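Local coordinates for protein putative NAD(P)H:FMN oxidoreductase (Porphyromonas gingivalis W83, PDB 3GE5) that binds flavin mononucleotide and probably acts as a flavin-dependent oxidoreductase of the nitroreductase family, at residues Arg35-Glu49 and Ala170-Phe184. Sequence-based numbering, arbitrary orientation.
Sequences RTRRSVRKFIDRPVE and ALGYGDPTVPPREAF. With FMN (flavin mononucleotide), chain C; SO4 (sulfate ion), chain F.
Arg38 lies between Pro180 and Phe184: Pro180 CB sits over one face of its guanidinium and Phe184 CA over the opposite one. Within the guanidinium plane, NH1 and NH2 both reach Glu182 O, the shorter bond being NH2 to O at 2.9 Å, while NE turns to FMN O3P at 2.8 Å. Bends at chi2 and chi3 (both -56°) fold the chain back so that one flat group serves both the 170-184 backbone and the phosphate. Arg37 and Ser39 also bind this phosphate. At the other end of the cofactor, Arg41 NE donates almost straight (170°) to FMN O2 and NH2 donates to FMN N1, consistent with stabilising negative charge on a reduced flavin. The Arg181 guanidinium lies flat on that of Arg41, planes 15° apart, and Arg181 NE bridges to Glu182 OE1, which probably offsets the paired positive charge.

The tight middle is a single beta bridge, Phe43 with Gly174, flanked by Asp175 N to Lys42 O and Ile44 N to Tyr173 O, both 2.9 Å. Beyond it, the Arg46 guanidinium covers one face of the Tyr173 ring in a cation-pi stack, CZ 3.9 Å from the centroid. Glu49 ties the pair together, OE1 accepting from Tyr173 OH at 2.5 Å and OE2 from Arg46 NH2, each through a syn lone pair.

By contrast, the solvent side is looser: exposed Lys42 CB brushes Val178 CG2 at 4.0 Å. Arg35 forms a close cation-pi stack on Phe184, CZ 3.8 Å from the ring centroid, beside Ile62 of the second subunit, and also holds a sulfate, probably from the crystallisation liquor. The contact joins the loop between helices 29-34 and 50-62 to strand 163-172, antiparallel between strands 100-107 and 141-145, and the loop that follows it; Val40 bonds to Cys142 of strand 141-145 through the backbone.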
loop_
_atom_site.group_PDB
_atom_site.type_symbol
_atom_site.label_atom_id
_atom_site.label_comp_id
_atom_site.label_asym_id
_atom_site.label_seq_id
_atom_site.Cartn_x
_atom_site.Cartn_y
_atom_site.Cartn_z
ATOM N N ARG A 35 -14.554 2.988 -0.457
ATOM C CA ARG A 35 -15.211 4.290 -0.658
ATOM C C ARG A 35 -15.775 4.944 0.579
ATOM O O ARG A 35 -16.003 6.162 0.556
ATOM C CB ARG A 35 -16.258 4.226 -1.762
ATOM C CG ARG A 35 -15.635 3.979 -3.115
ATOM C CD ARG A 35 -14.778 5.148 -3.606
ATOM N NE ARG A 35 -15.462 6.421 -3.524
ATOM C CZ ARG A 35 -16.213 6.954 -4.489
ATOM N NH1 ARG A 35 -16.399 6.315 -5.635
ATOM N NH2 ARG A 35 -16.838 8.110 -4.271
ATOM N N THR A 36 -15.994 4.183 1.646
ATOM C CA THR A 36 -16.500 4.756 2.887
ATOM C C THR A 36 -15.375 5.391 3.727
ATOM O O THR A 36 -15.659 6.027 4.734
ATOM C CB THR A 36 -17.249 3.730 3.744
ATOM O OG1 THR A 36 -16.395 2.617 3.981
ATOM C CG2 THR A 36 -18.562 3.268 3.056
ATOM N N ARG A 37 -14.105 5.185 3.326
ATOM C CA ARG A 37 -12.943 5.777 4.004
ATOM C C ARG A 37 -12.568 7.115 3.370
ATOM O O ARG A 37 -12.211 7.172 2.187
ATOM C CB ARG A 37 -11.721 4.848 3.908
ATOM C CG ARG A 37 -10.529 5.356 4.715
ATOM C CD ARG A 37 -9.152 5.002 4.115
ATOM N NE ARG A 37 -9.042 5.474 2.744
ATOM C CZ ARG A 37 -8.759 6.723 2.382
ATOM N NH1 ARG A 37 -8.449 7.665 3.284
ATOM N NH2 ARG A 37 -8.807 7.036 1.110
ATOM N N ARG A 38 -12.644 8.173 4.174
ATOM C CA ARG A 38 -12.072 9.458 3.822
ATOM C C ARG A 38 -11.036 9.786 4.900
ATOM O O ARG A 38 -11.165 9.356 6.058
ATOM C CB ARG A 38 -13.151 10.541 3.793
ATOM C CG ARG A 38 -14.245 10.404 2.710
ATOM C CD ARG A 38 -13.677 10.325 1.292
ATOM N NE ARG A 38 -12.830 11.486 0.998
ATOM C CZ ARG A 38 -13.262 12.723 0.708
ATOM N NH1 ARG A 38 -14.544 13.016 0.574
ATOM N NH2 ARG A 38 -12.359 13.677 0.525
ATOM N N SER A 39 -10.026 10.561 4.533
ATOM C CA SER A 39 -9.054 11.042 5.514
ATOM C C SER A 39 -9.776 11.853 6.617
ATOM O O SER A 39 -10.665 12.704 6.348
ATOM C CB SER A 39 -7.920 11.868 4.884
ATOM O OG SER A 39 -7.124 11.100 3.970
ATOM N N VAL A 40 -9.419 11.554 7.861
ATOM C CA VAL A 40 -9.983 12.230 9.029
ATOM C C VAL A 40 -8.811 12.930 9.756
ATOM O O VAL A 40 -7.809 12.287 10.114
ATOM C CB VAL A 40 -10.695 11.210 9.970
ATOM C CG1 VAL A 40 -10.973 11.816 11.370
ATOM C CG2 VAL A 40 -11.973 10.641 9.264
ATOM N N ARG A 41 -8.990 14.232 9.972
ATOM C CA ARG A 41 -7.981 15.080 10.618
ATOM C C ARG A 41 -8.419 15.709 11.920
ATOM O O ARG A 41 -7.627 16.380 12.582
ATOM C CB ARG A 41 -7.532 16.156 9.629
ATOM C CG ARG A 41 -6.780 15.601 8.432
ATOM C CD ARG A 41 -6.409 16.704 7.427
ATOM N NE ARG A 41 -5.833 16.207 6.182
ATOM C CZ ARG A 41 -6.514 15.736 5.129
ATOM N NH1 ARG A 41 -7.842 15.655 5.117
ATOM N NH2 ARG A 41 -5.841 15.335 4.052
ATOM N N LYS A 42 -9.692 15.511 12.285
ATOM C CA LYS A 42 -10.277 16.120 13.462
ATOM C C LYS A 42 -10.886 15.009 14.297
ATOM O O LYS A 42 -11.635 14.196 13.774
ATOM C CB LYS A 42 -11.321 17.158 13.045
ATOM C CG LYS A 42 -10.729 18.373 12.327
ATOM C CD LYS A 42 -10.068 19.301 13.370
ATOM C CE LYS A 42 -8.789 19.961 12.901
ATOM N NZ LYS A 42 -8.043 20.531 14.101
ATOM N N PHE A 43 -10.499 14.943 15.579
ATOM C CA PHE A 43 -10.776 13.785 16.424
ATOM C C PHE A 43 -11.497 14.174 17.708
ATOM O O PHE A 43 -11.394 15.323 18.160
ATOM C CB PHE A 43 -9.445 13.117 16.787
ATOM C CG PHE A 43 -8.654 12.674 15.583
ATOM C CD1 PHE A 43 -8.918 11.437 14.987
ATOM C CD2 PHE A 43 -7.693 13.494 15.027
ATOM C CE1 PHE A 43 -8.214 11.013 13.857
ATOM C CE2 PHE A 43 -6.972 13.079 13.889
ATOM C CZ PHE A 43 -7.243 11.848 13.289
ATOM N N ILE A 44 -12.230 13.229 18.293
ATOM C CA ILE A 44 -12.834 13.444 19.612
ATOM C C ILE A 44 -11.926 12.820 20.670
ATOM O O ILE A 44 -10.944 12.153 20.345
ATOM C CB ILE A 44 -14.267 12.889 19.677
ATOM C CG1 ILE A 44 -14.281 11.382 19.337
ATOM C CG2 ILE A 44 -15.154 13.665 18.725
ATOM C CD1 ILE A 44 -15.649 10.711 19.448
ATOM N N ASP A 45 -12.250 13.054 21.939
ATOM C CA ASP A 45 -11.431 12.580 23.048
ATOM C C ASP A 45 -11.521 11.094 23.361
ATOM O O ASP A 45 -10.727 10.581 24.143
ATOM C CB ASP A 45 -11.768 13.388 24.310
ATOM C CG ASP A 45 -11.255 14.804 24.227
ATOM O OD1 ASP A 45 -10.397 15.058 23.343
ATOM O OD2 ASP A 45 -11.690 15.654 25.042
ATOM N N ARG A 46 -12.474 10.394 22.776
ATOM C CA ARG A 46 -12.684 9.011 23.149
ATOM C C ARG A 46 -11.376 8.226 23.040
ATOM O O ARG A 46 -10.735 8.249 22.010
ATOM C CB ARG A 46 -13.748 8.402 22.263
ATOM C CG ARG A 46 -14.130 6.987 22.658
ATOM C CD ARG A 46 -15.249 6.489 21.800
ATOM N NE ARG A 46 -15.313 5.041 21.873
ATOM C CZ ARG A 46 -16.114 4.283 21.125
ATOM N NH1 ARG A 46 -16.939 4.831 20.233
ATOM N NH2 ARG A 46 -16.090 2.961 21.283
ATOM N N PRO A 47 -10.965 7.549 24.112
ATOM C CA PRO A 47 -9.773 6.737 23.984
ATOM C C PRO A 47 -9.959 5.554 23.028
ATOM O O PRO A 47 -11.041 4.926 22.973
ATOM C CB PRO A 47 -9.519 6.230 25.413
ATOM C CG PRO A 47 -10.684 6.556 26.194
ATOM C CD PRO A 47 -11.526 7.537 25.474
ATOM N N VAL A 48 -8.903 5.276 22.286
ATOM C CA VAL A 48 -8.848 4.121 21.389
ATOM C C VAL A 48 -8.600 2.855 22.212
ATOM O O VAL A 48 -7.636 2.773 22.970
ATOM C CB VAL A 48 -7.778 4.318 20.305
ATOM C CG1 VAL A 48 -7.660 3.088 19.402
ATOM C CG2 VAL A 48 -8.081 5.588 19.480
ATOM N N GLU A 49 -9.472 1.866 22.063
ATOM C CA GLU A 49 -9.350 0.627 22.825
ATOM C C GLU A 49 -8.040 -0.059 22.494
ATOM O O GLU A 49 -7.650 -0.123 21.336
ATOM C CB GLU A 49 -10.510 -0.327 22.537
ATOM C CG GLU A 49 -11.852 0.148 23.030
ATOM C CD GLU A 49 -12.599 1.067 22.055
ATOM O OE1 GLU A 49 -11.997 1.613 21.105
ATOM O OE2 GLU A 49 -13.821 1.222 22.252
ATOM N N ALA A 170 -1.721 8.888 11.520
ATOM C CA ALA A 170 -2.361 9.652 12.597
ATOM C C ALA A 170 -3.814 9.167 12.726
ATOM O O ALA A 170 -4.536 9.161 11.741
ATOM C CB ALA A 170 -2.333 11.138 12.314
ATOM N N LEU A 171 -4.194 8.711 13.915
ATOM C CA LEU A 171 -5.475 8.001 14.079
ATOM C C LEU A 171 -6.164 8.266 15.422
ATOM O O LEU A 171 -5.536 8.649 16.389
ATOM C CB LEU A 171 -5.303 6.481 13.870
ATOM C CG LEU A 171 -4.498 5.737 14.931
ATOM C CD1 LEU A 171 -5.412 4.995 15.889
ATOM C CD2 LEU A 171 -3.516 4.776 14.226
ATOM N N GLY A 172 -7.467 8.016 15.424
ATOM C CA GLY A 172 -8.300 8.164 16.598
ATOM C C GLY A 172 -9.759 8.041 16.197
ATOM O O GLY A 172 -10.084 7.680 15.049
ATOM N N TYR A 173 -10.657 8.316 17.131
ATOM C CA TYR A 173 -12.062 8.425 16.786
ATOM C C TYR A 173 -12.319 9.777 16.154
ATOM O O TYR A 173 -12.017 10.819 16.740
ATOM C CB TYR A 173 -12.980 8.196 17.999
ATOM C CG TYR A 173 -13.106 6.748 18.375
ATOM C CD1 TYR A 173 -13.919 5.894 17.628
ATOM C CD2 TYR A 173 -12.402 6.225 19.447
ATOM C CE1 TYR A 173 -14.027 4.557 17.946
ATOM C CE2 TYR A 173 -12.489 4.881 19.770
ATOM C CZ TYR A 173 -13.315 4.050 19.026
ATOM O OH TYR A 173 -13.429 2.710 19.327
ATOM N N GLY A 174 -12.856 9.770 14.942
ATOM C CA GLY A 174 -13.141 11.011 14.250
ATOM C C GLY A 174 -14.251 11.835 14.878
ATOM O O GLY A 174 -15.158 11.305 15.518
ATOM N N ASP A 175 -14.177 13.146 14.694
ATOM C CA ASP A 175 -15.253 14.023 15.098
ATOM C C ASP A 175 -16.381 13.942 14.079
ATOM O O ASP A 175 -16.231 14.384 12.930
ATOM C CB ASP A 175 -14.727 15.446 15.208
ATOM C CG ASP A 175 -15.764 16.411 15.755
ATOM O OD1 ASP A 175 -16.982 16.105 15.742
ATOM O OD2 ASP A 175 -15.314 17.473 16.223
ATOM N N PRO A 176 -17.522 13.374 14.491
ATOM C CA PRO A 176 -18.598 13.122 13.517
ATOM C C PRO A 176 -19.273 14.396 12.990
ATOM O O PRO A 176 -20.041 14.319 12.039
ATOM C CB PRO A 176 -19.582 12.248 14.299
ATOM C CG PRO A 176 -19.365 12.640 15.741
ATOM C CD PRO A 176 -17.899 12.968 15.858
ATOM N N THR A 177 -18.981 15.551 13.583
ATOM C CA THR A 177 -19.561 16.813 13.122
ATOM C C THR A 177 -18.700 17.510 12.075
ATOM O O THR A 177 -19.031 18.609 11.613
ATOM C CB THR A 177 -19.750 17.784 14.291
ATOM O OG1 THR A 177 -18.464 18.197 14.780
ATOM C CG2 THR A 177 -20.573 17.139 15.401
ATOM N N VAL A 178 -17.576 16.906 11.722
ATOM C CA VAL A 178 -16.654 17.521 10.791
ATOM C C VAL A 178 -16.696 16.724 9.494
ATOM O O VAL A 178 -16.325 15.563 9.479
ATOM C CB VAL A 178 -15.192 17.577 11.354
ATOM C CG1 VAL A 178 -14.259 18.182 10.317
ATOM C CG2 VAL A 178 -15.155 18.380 12.661
ATOM N N PRO A 179 -17.167 17.349 8.405
ATOM C CA PRO A 179 -17.226 16.588 7.155
ATOM C C PRO A 179 -15.858 16.378 6.551
ATOM O O PRO A 179 -14.877 16.959 7.001
ATOM C CB PRO A 179 -18.050 17.489 6.212
ATOM C CG PRO A 179 -18.533 18.592 7.028
ATOM C CD PRO A 179 -17.631 18.722 8.219
ATOM N N PRO A 180 -15.771 15.562 5.493
ATOM C CA PRO A 180 -14.495 15.444 4.815
ATOM C C PRO A 180 -14.026 16.830 4.297
ATOM O O PRO A 180 -14.841 17.720 3.997
ATOM C CB PRO A 180 -14.802 14.456 3.664
ATOM C CG PRO A 180 -15.995 13.706 4.150
ATOM C CD PRO A 180 -16.804 14.715 4.886
ATOM N N ARG A 181 -12.703 16.970 4.190
ATOM C CA ARG A 181 -12.063 18.256 3.932
ATOM C C ARG A 181 -12.537 18.847 2.607
ATOM O O ARG A 181 -12.743 20.063 2.490
ATOM C CB ARG A 181 -10.533 18.098 3.966
ATOM C CG ARG A 181 -9.768 19.445 3.920
ATOM C CD ARG A 181 -8.262 19.238 3.999
ATOM N NE ARG A 181 -7.779 18.473 2.850
ATOM C CZ ARG A 181 -6.511 18.132 2.652
ATOM N NH1 ARG A 181 -5.581 18.488 3.534
ATOM N NH2 ARG A 181 -6.185 17.414 1.573
ATOM N N GLU A 182 -12.719 17.979 1.613
ATOM C CA GLU A 182 -13.266 18.379 0.320
ATOM C C GLU A 182 -14.064 17.228 -0.291
ATOM O O GLU A 182 -13.967 16.092 0.182
ATOM C CB GLU A 182 -12.122 18.818 -0.614
ATOM C CG GLU A 182 -11.113 17.744 -0.971
ATOM C CD GLU A 182 -10.195 17.348 0.164
ATOM O OE1 GLU A 182 -9.487 18.238 0.700
ATOM O OE2 GLU A 182 -10.197 16.140 0.510
ATOM N N ALA A 183 -14.822 17.516 -1.347
ATOM C CA ALA A 183 -15.554 16.493 -2.047
ATOM C C ALA A 183 -14.538 15.489 -2.637
ATOM O O ALA A 183 -13.471 15.868 -3.128
ATOM C CB ALA A 183 -16.405 17.094 -3.160
ATOM N N PHE A 184 -14.900 14.220 -2.605
ATOM C CA PHE A 184 -14.116 13.166 -3.228
ATOM C C PHE A 184 -13.849 13.479 -4.691
ATOM O O PHE A 184 -14.736 13.845 -5.426
ATOM C CB PHE A 184 -14.832 11.819 -3.104
ATOM C CG PHE A 184 -14.082 10.664 -3.734
ATOM C CD1 PHE A 184 -13.157 9.965 -3.008
ATOM C CD2 PHE A 184 -14.357 10.257 -5.043
ATOM C CE1 PHE A 184 -12.461 8.906 -3.589
ATOM C CE2 PHE A 184 -13.672 9.170 -5.618
ATOM C CZ PHE A 184 -12.760 8.501 -4.889
HETATM N N1 FMN C . -2.836 14.680 4.402
HETATM C C2 FMN C . -2.338 15.639 5.236
HETATM O O2 FMN C . -3.097 16.462 5.762
HETATM N N3 FMN C . -0.979 15.724 5.508
HETATM C C4 FMN C . -0.059 14.851 4.940
HETATM O O4 FMN C . 1.184 14.958 5.177
HETATM C C4A FMN C . -0.566 13.873 4.089
HETATM N N5 FMN C . 0.330 13.015 3.480
HETATM C C5A FMN C . -0.145 11.966 2.748
HETATM C C6 FMN C . 0.784 11.052 2.242
HETATM C C7 FMN C . 0.316 9.955 1.526
HETATM C C7M FMN C . 1.271 8.958 0.942
HETATM C C8 FMN C . -1.054 9.767 1.342
HETATM C C8M FMN C . -1.572 8.582 0.593
HETATM C C9 FMN C . -1.953 10.693 1.809
HETATM C C9A FMN C . -1.530 11.797 2.535
HETATM N N10 FMN C . -2.439 12.758 3.039
HETATM C C10 FMN C . -1.951 13.770 3.827
HETATM C "C1'" FMN C . -3.927 12.535 2.954
HETATM C "C2'" FMN C . -4.364 12.908 1.540
HETATM O "O2'" FMN C . -4.544 14.316 1.469
HETATM C "C3'" FMN C . -5.639 12.171 1.115
HETATM O "O3'" FMN C . -5.435 10.758 1.238
HETATM C "C4'" FMN C . -6.120 12.542 -0.299
HETATM O "O4'" FMN C . -6.483 13.918 -0.414
HETATM C "C5'" FMN C . -7.325 11.707 -0.750
HETATM O "O5'" FMN C . -8.398 11.939 0.137
HETATM P P FMN C . -9.132 10.738 0.832
HETATM O O1P FMN C . -8.063 10.066 1.679
HETATM O O2P FMN C . -9.688 9.793 -0.217
HETATM O O3P FMN C . -10.148 11.369 1.759
HETATM S S SO4 F . -18.961 8.738 -7.246
HETATM O O1 SO4 F . -19.404 9.401 -8.472
HETATM O O2 SO4 F . -20.029 8.374 -6.307
HETATM O O3 SO4 F . -18.067 9.605 -6.501
HETATM O O4 SO4 F . -18.247 7.566 -7.734
HETATM O O HOH W 1 -11.172 14.461 4.229
HETATM O O HOH W 2 -9.001 14.440 2.264
HETATM O O HOH W 3 -10.122 9.519 19.718
#